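Local coordinates for alpha-fucosidase GH29 (Fusarium graminearum, PDB 4PSR), which probably hydrolyses alpha-linked L-fucose from glycoproteins, as a family 29 glycoside hydrolase with a TIM-barrel catalytic domain, at residues 32-37 against 121-126; 168-173 against 221-226. All blocks are in the same frame, centred on the assembly; numbering follows the deposited sequence.

In the fold
Both contacts lie in the closed parallel barrel of eight strands, the TIM barrel that carries the fucose site. From the N terminus, strand 29-33 comes first, and contact 1 closes a loop of 83 residues, about a third helix, when strand 119-125 pairs with it. The chain then passes through helix 151-161 to strand 165-170. Contact 2 closes a second loop, of 47 mostly helical residues, on strand 222-225. The two loops follow one another and do not cross. Strands 119-125 and 165-170 are neighbours, so the four strands form one continuous half of the barrel. His34, His126 and Asp226, just past the C-terminal ends of their strands, all bond to fucose.

Contact 1. Residues 32-37 against 121-126; sequences YWHWGA and GPVAEH. With FUL (beta-L-fucopyranose), chain M.
Two neighbouring strands of the TIM barrel meet here, and their C-terminal ends enter the fucose site. Val123 N donates to Trp33 O at 3.1 Å, with an N-H...O angle of 165°. A water lies between Trp35 O, in the loop after strand 29-33, and Val123 O, within hydrogen-bonding distance of both.

Trp33 lies flat against the backbone of 121-122. Gly121 O sits over the centre of one indole face. On that face Pro122 CA makes a CH-pi contact, 3.8 Å from the centroid of the Trp33 five-membered ring. The Trp33 CG sits between its own backbone N and carbonyl carbon (chi1 41°), which folds the indole back over this peptide.

Val123 packs through one branch. Val123 CG2 lies over the centre of the His34 ring, 3.8 Å from the centroid, and also reaches Tyr32 CD1 at 4.1 Å. The imidazole of His34 thus has a methyl on one face, while its edge meets the sugar. His34 NE2 is 2.7 Å from fucose O4 and hydrogen-bonded to it. His126 NE2 bonds to the same O4 at 3.0 Å and weakly to O3. The two imidazole planes stand at 65°, with His34 CD2 3.6 Å from His126 CD2. O4 is therefore gripped by two histidines that follow directly on adjacent strands.

Asn342, on strand 337-343, takes a hydrogen bond with His34 ND1 and helps fix that ring. Strand 165-170 borders 119-125 on its other edge, and Trp155 of helix 151-161 packs on both Trp33 and Pro122.

Contact 2. Residues 168-173 against 221-226; sequences IAMHQA and DIIWND. With FUL (beta-L-fucopyranose), chain M.
Strands 168-170 and 222-225 run parallel, 26° apart, joined by four backbone hydrogen bonds: Ile168 N to Ile222 O, Trp224 N to Ile168 O, Met170 N to Trp224 O and Asp226 N to Met170 O.

Ala169 and Trp224 share one face of the sheet, with Ala169 CB 3.6 Å from Trp224 CE3. The Trp224 CG is anti to the backbone N (chi1 180°), and the six-membered ring of the indole meets the His171 ring obliquely, planes at 43°. Trp224 NE1 bonds to Asp303. On the other face, Met170 CG meets Ile223 CG2 at 4.3 Å.

Past the strand ends, His171 ND1 donates to Asp226 OD2 at 2.9 Å. The bond reaches the anti side of the carboxylate, tilted out of its plane. Asp226 OD1 accepts fucose O1 at 2.7 Å and forms a salt bridge with Lys272, which would probably help hold the carboxylate in place. Nearby, a water donates to both Gln172 OE1 and Asn225 OD1.

Polar side chains at the C-terminal ends of parallel strands, gathered around a bound sugar, are typical of TIM-barrel glycoside hydrolases.

Contact 1. Residues 32-37 against 121-126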
loop_
_atom_site.group_PDB
_atom_site.type_symbol
_atom_site.label_atom_id
_atom_site.label_comp_id
_atom_site.label_asym_id
_atom_site.label_seq_id
_atom_site.Cartn_x
_atom_site.Cartn_y
_atom_site.Cartn_z
ATOM N N TYR A 32 -8.133 2.427 -5.388
ATOM C CA TYR A 32 -7.901 3.227 -6.580
ATOM C C TYR A 32 -8.179 2.409 -7.829
ATOM O O TYR A 32 -8.528 1.239 -7.737
ATOM C CB TYR A 32 -6.516 3.913 -6.612
ATOM C CG TYR A 32 -5.241 3.113 -6.899
ATOM C CD1 TYR A 32 -4.187 3.736 -7.549
ATOM C CD2 TYR A 32 -5.061 1.818 -6.463
ATOM C CE1 TYR A 32 -3.013 3.088 -7.787
ATOM C CE2 TYR A 32 -3.870 1.143 -6.699
ATOM C CZ TYR A 32 -2.851 1.786 -7.344
ATOM O OH TYR A 32 -1.652 1.092 -7.539
ATOM N N TRP A 33 -8.092 3.049 -8.988
ATOM C CA TRP A 33 -8.479 2.391 -10.221
ATOM C C TRP A 33 -7.601 2.803 -11.394
ATOM O O TRP A 33 -7.448 3.980 -11.690
ATOM C CB TRP A 33 -9.979 2.624 -10.548
ATOM C CG TRP A 33 -10.486 4.000 -10.302
ATOM C CD1 TRP A 33 -10.597 5.022 -11.193
ATOM C CD2 TRP A 33 -11.037 4.478 -9.078
ATOM N NE1 TRP A 33 -11.157 6.135 -10.590
ATOM C CE2 TRP A 33 -11.416 5.821 -9.284
ATOM C CE3 TRP A 33 -11.187 3.923 -7.812
ATOM C CZ2 TRP A 33 -11.963 6.594 -8.273
ATOM C CZ3 TRP A 33 -11.734 4.706 -6.804
ATOM C CH2 TRP A 33 -12.103 6.021 -7.041
ATOM N N HIS A 34 -7.076 1.784 -12.059
ATOM C CA HIS A 34 -6.363 1.958 -13.319
ATOM C C HIS A 34 -7.378 1.950 -14.460
ATOM O O HIS A 34 -7.649 0.910 -15.054
ATOM C CB HIS A 34 -5.342 0.829 -13.532
ATOM C CG HIS A 34 -4.081 0.956 -12.727
ATOM N ND1 HIS A 34 -4.036 0.874 -11.351
ATOM C CD2 HIS A 34 -2.796 1.116 -13.131
ATOM C CE1 HIS A 34 -2.778 0.997 -10.947
ATOM N NE2 HIS A 34 -2.010 1.137 -12.008
ATOM N N TRP A 35 -7.878 3.130 -14.788
ATOM C CA TRP A 35 -8.872 3.286 -15.838
ATOM C C TRP A 35 -8.483 4.467 -16.668
ATOM O O TRP A 35 -8.295 5.561 -16.146
ATOM C CB TRP A 35 -10.249 3.517 -15.223
ATOM C CG TRP A 35 -11.370 3.651 -16.218
ATOM C CD1 TRP A 35 -11.787 2.729 -17.125
ATOM C CD2 TRP A 35 -12.200 4.794 -16.389
ATOM N NE1 TRP A 35 -12.834 3.234 -17.849
ATOM C CE2 TRP A 35 -13.109 4.502 -17.408
ATOM C CE3 TRP A 35 -12.255 6.046 -15.768
ATOM C CZ2 TRP A 35 -14.093 5.407 -17.818
ATOM C CZ3 TRP A 35 -13.240 6.947 -16.166
ATOM C CH2 TRP A 35 -14.138 6.622 -17.185
ATOM N N GLY A 36 -8.344 4.267 -17.972
ATOM C CA GLY A 36 -7.958 5.364 -18.846
ATOM C C GLY A 36 -7.904 4.952 -20.308
ATOM O O GLY A 36 -8.446 3.934 -20.667
ATOM N N ALA A 37 -7.243 5.762 -21.127
ATOM C CA ALA A 37 -7.132 5.437 -22.539
ATOM C C ALA A 37 -6.350 4.142 -22.748
ATOM O O ALA A 37 -6.540 3.470 -23.744
ATOM C CB ALA A 37 -6.480 6.570 -23.312
ATOM N N GLY A 121 -9.447 7.094 -4.962
ATOM C CA GLY A 121 -9.316 8.003 -6.079
ATOM C C GLY A 121 -8.755 7.342 -7.310
ATOM O O GLY A 121 -8.433 6.154 -7.302
ATOM N N PRO A 122 -8.610 8.123 -8.384
ATOM C CA PRO A 122 -8.168 7.603 -9.680
ATOM C C PRO A 122 -6.650 7.563 -9.848
ATOM O O PRO A 122 -5.911 8.324 -9.232
ATOM C CB PRO A 122 -8.673 8.650 -10.668
ATOM C CG PRO A 122 -8.628 9.953 -9.845
ATOM C CD PRO A 122 -9.052 9.534 -8.461
ATOM N N VAL A 123 -6.215 6.701 -10.753
ATOM C CA VAL A 123 -5.002 6.964 -11.507
ATOM C C VAL A 123 -5.306 8.193 -12.357
ATOM O O VAL A 123 -6.202 8.169 -13.210
ATOM C CB VAL A 123 -4.601 5.757 -12.396
ATOM C CG1 VAL A 123 -3.501 6.144 -13.369
ATOM C CG2 VAL A 123 -4.165 4.601 -11.522
ATOM N N ALA A 124 -4.605 9.297 -12.103
ATOM C CA ALA A 124 -4.843 10.540 -12.840
ATOM C C ALA A 124 -4.017 10.589 -14.119
ATOM O O ALA A 124 -4.436 11.215 -15.107
ATOM C CB ALA A 124 -4.542 11.752 -11.985
ATOM N N GLU A 125 -2.831 9.967 -14.101
ATOM C CA GLU A 125 -2.009 9.854 -15.317
ATOM C C GLU A 125 -1.129 8.628 -15.113
ATOM O O GLU A 125 -0.396 8.574 -14.120
ATOM C CB GLU A 125 -1.159 11.087 -15.553
ATOM C CG GLU A 125 -0.301 10.920 -16.814
ATOM C CD GLU A 125 0.382 12.163 -17.301
ATOM O OE1 GLU A 125 0.074 13.261 -16.839
ATOM O OE2 GLU A 125 1.288 12.009 -18.173
ATOM N N HIS A 126 -1.217 7.673 -16.030
ATOM C CA HIS A 126 -0.356 6.495 -15.971
ATOM C C HIS A 126 0.956 6.794 -16.735
ATOM O O HIS A 126 1.410 7.917 -16.705
ATOM C CB HIS A 126 -1.132 5.264 -16.461
ATOM C CG HIS A 126 -0.535 3.978 -16.022
ATOM N ND1 HIS A 126 0.217 3.197 -16.873
ATOM C CD2 HIS A 126 -0.493 3.375 -14.814
ATOM C CE1 HIS A 126 0.656 2.137 -16.214
ATOM N NE2 HIS A 126 0.247 2.226 -14.958
HETATM C C1 FUL M . 3.795 -0.498 -11.819
HETATM C C2 FUL M . 3.250 -0.022 -13.151
HETATM O O2 FUL M . 4.194 -0.192 -14.219
HETATM C C3 FUL M . 2.009 -0.835 -13.404
HETATM O O3 FUL M . 1.490 -0.496 -14.671
HETATM C C4 FUL M . 1.031 -0.523 -12.300
HETATM O O4 FUL M . 0.652 0.848 -12.378
HETATM C C5 FUL M . 1.673 -0.837 -10.955
HETATM C C6 FUL M . 0.788 -0.478 -9.780
HETATM O O5 FUL M . 2.915 -0.161 -10.774
HETATM O O1 FUL M . 5.006 0.170 -11.571
HETATM O O HOH W 1 -8.494 6.663 -13.668
#

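Contact 2. Residues 168-173 against 221-226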
loop_
_atom_site.group_PDB
_atom_site.type_symbol
_atom_site.label_atom_id
_atom_site.label_comp_id
_atom_site.label_asym_id
_atom_site.label_seq_id
_atom_site.Cartn_x
_atom_site.Cartn_y
_atom_site.Cartn_z
ATOM N N ILE A 168 -4.509 10.387 -5.338
ATOM C CA ILE A 168 -4.292 10.514 -6.781
ATOM C C ILE A 168 -3.005 9.775 -7.130
ATOM O O ILE A 168 -1.965 10.048 -6.510
ATOM C CB ILE A 168 -4.185 11.992 -7.230
ATOM C CG1 ILE A 168 -5.498 12.758 -6.955
ATOM C CG2 ILE A 168 -3.779 12.088 -8.709
ATOM C CD1 ILE A 168 -6.666 12.392 -7.858
ATOM N N ALA A 169 -3.072 8.859 -8.087
ATOM C CA ALA A 169 -1.885 8.130 -8.571
ATOM C C ALA A 169 -1.357 8.731 -9.853
ATOM O O ALA A 169 -2.097 9.026 -10.811
ATOM C CB ALA A 169 -2.189 6.635 -8.737
ATOM N N MET A 170 -0.030 8.911 -9.857
ATOM C CA MET A 170 0.711 9.550 -10.929
ATOM C C MET A 170 1.876 8.656 -11.330
ATOM O O MET A 170 2.691 8.297 -10.478
ATOM C CB MET A 170 1.230 10.897 -10.465
ATOM C CG MET A 170 0.150 11.896 -10.093
ATOM S SD MET A 170 -0.766 12.524 -11.514
ATOM C CE MET A 170 0.466 13.671 -12.173
ATOM N N HIS A 171 1.947 8.295 -12.607
ATOM C CA HIS A 171 2.982 7.384 -13.092
ATOM C C HIS A 171 3.736 8.011 -14.295
ATOM O O HIS A 171 4.169 7.310 -15.213
ATOM C CB HIS A 171 2.417 5.994 -13.511
ATOM C CG HIS A 171 1.321 5.419 -12.645
ATOM N ND1 HIS A 171 1.349 4.116 -12.196
ATOM C CD2 HIS A 171 0.138 5.936 -12.214
ATOM C CE1 HIS A 171 0.229 3.851 -11.533
ATOM N NE2 HIS A 171 -0.522 4.939 -11.533
ATOM N N GLN A 172 3.925 9.327 -14.244
ATOM C CA GLN A 172 4.323 10.070 -15.439
ATOM C C GLN A 172 5.832 10.172 -15.660
ATOM O O GLN A 172 6.258 10.679 -16.694
ATOM C CB GLN A 172 3.603 11.423 -15.522
ATOM C CG GLN A 172 4.187 12.608 -14.777
ATOM C CD GLN A 172 4.021 12.610 -13.268
ATOM O OE1 GLN A 172 3.743 11.571 -12.656
ATOM N NE2 GLN A 172 4.200 13.778 -12.644
ATOM N N ALA A 173 6.630 9.633 -14.747
ATOM C CA ALA A 173 8.088 9.586 -14.962
ATOM C C ALA A 173 8.495 8.589 -16.020
ATOM O O ALA A 173 9.373 8.893 -16.861
ATOM C CB ALA A 173 8.802 9.280 -13.678
ATOM N N ASP A 221 -5.137 14.439 -0.742
ATOM C CA ASP A 221 -4.591 14.071 0.549
ATOM C C ASP A 221 -3.364 13.172 0.426
ATOM O O ASP A 221 -2.505 13.196 1.307
ATOM C CB ASP A 221 -5.682 13.401 1.361
ATOM C CG ASP A 221 -6.855 14.322 1.573
ATOM O OD1 ASP A 221 -6.662 15.361 2.255
ATOM O OD2 ASP A 221 -7.951 14.054 1.034
ATOM N N ILE A 222 -3.324 12.384 -0.637
ATOM C CA ILE A 222 -2.196 11.515 -0.937
ATOM C C ILE A 222 -1.867 11.635 -2.403
ATOM O O ILE A 222 -2.763 11.564 -3.254
ATOM C CB ILE A 222 -2.507 10.013 -0.669
ATOM C CG1 ILE A 222 -2.949 9.750 0.789
ATOM C CG2 ILE A 222 -1.283 9.139 -1.034
ATOM C CD1 ILE A 222 -3.771 8.455 0.958
ATOM N N ILE A 223 -0.596 11.878 -2.726
ATOM C CA ILE A 223 -0.119 11.745 -4.111
ATOM C C ILE A 223 0.778 10.511 -4.187
ATOM O O ILE A 223 1.872 10.475 -3.569
ATOM C CB ILE A 223 0.627 12.996 -4.624
ATOM C CG1 ILE A 223 -0.327 14.198 -4.611
ATOM C CG2 ILE A 223 1.171 12.748 -6.032
ATOM C CD1 ILE A 223 0.341 15.512 -5.048
ATOM N N TRP A 224 0.319 9.510 -4.924
ATOM C CA TRP A 224 1.015 8.243 -5.104
ATOM C C TRP A 224 1.842 8.371 -6.372
ATOM O O TRP A 224 1.341 8.841 -7.398
ATOM C CB TRP A 224 -0.062 7.171 -5.215
ATOM C CG TRP A 224 0.307 5.731 -5.420
ATOM C CD1 TRP A 224 0.125 4.721 -4.507
ATOM C CD2 TRP A 224 0.784 5.097 -6.611
ATOM N NE1 TRP A 224 0.455 3.514 -5.056
ATOM C CE2 TRP A 224 0.876 3.705 -6.341
ATOM C CE3 TRP A 224 1.165 5.563 -7.879
ATOM C CZ2 TRP A 224 1.343 2.780 -7.282
ATOM C CZ3 TRP A 224 1.639 4.634 -8.821
ATOM C CH2 TRP A 224 1.720 3.260 -8.508
ATOM N N ASN A 225 3.124 7.972 -6.294
ATOM C CA ASN A 225 4.056 8.032 -7.428
ATOM C C ASN A 225 4.566 6.674 -7.817
ATOM O O ASN A 225 4.896 5.859 -6.942
ATOM C CB ASN A 225 5.282 8.900 -7.123
ATOM C CG ASN A 225 4.940 10.342 -6.959
ATOM O OD1 ASN A 225 4.988 11.113 -7.948
ATOM N ND2 ASN A 225 4.638 10.756 -5.727
ATOM N N ASP A 226 4.716 6.435 -9.114
ATOM C CA ASP A 226 5.345 5.226 -9.611
ATOM C C ASP A 226 6.859 5.433 -9.789
ATOM O O ASP A 226 7.370 6.499 -9.525
ATOM C CB ASP A 226 4.683 4.781 -10.931
ATOM C CG ASP A 226 4.671 3.282 -11.114
ATOM O OD1 ASP A 226 5.439 2.586 -10.383
ATOM O OD2 ASP A 226 3.928 2.790 -11.967
HETATM C C1 FUL M . 3.795 -0.498 -11.819
HETATM C C2 FUL M . 3.250 -0.022 -13.151
HETATM O O2 FUL M . 4.194 -0.192 -14.219
HETATM C C3 FUL M . 2.009 -0.835 -13.404
HETATM O O3 FUL M . 1.490 -0.496 -14.671
HETATM C C4 FUL M . 1.031 -0.523 -12.300
HETATM O O4 FUL M . 0.652 0.848 -12.378
HETATM C C5 FUL M . 1.673 -0.837 -10.955
HETATM C C6 FUL M . 0.788 -0.478 -9.780
HETATM O O5 FUL M . 2.915 -0.161 -10.774
HETATM O O1 FUL M . 5.006 0.170 -11.571
HETATM O O HOH W 2 5.411 10.633 -10.633
HETATM O O HOH W 3 6.083 8.129 -11.671
#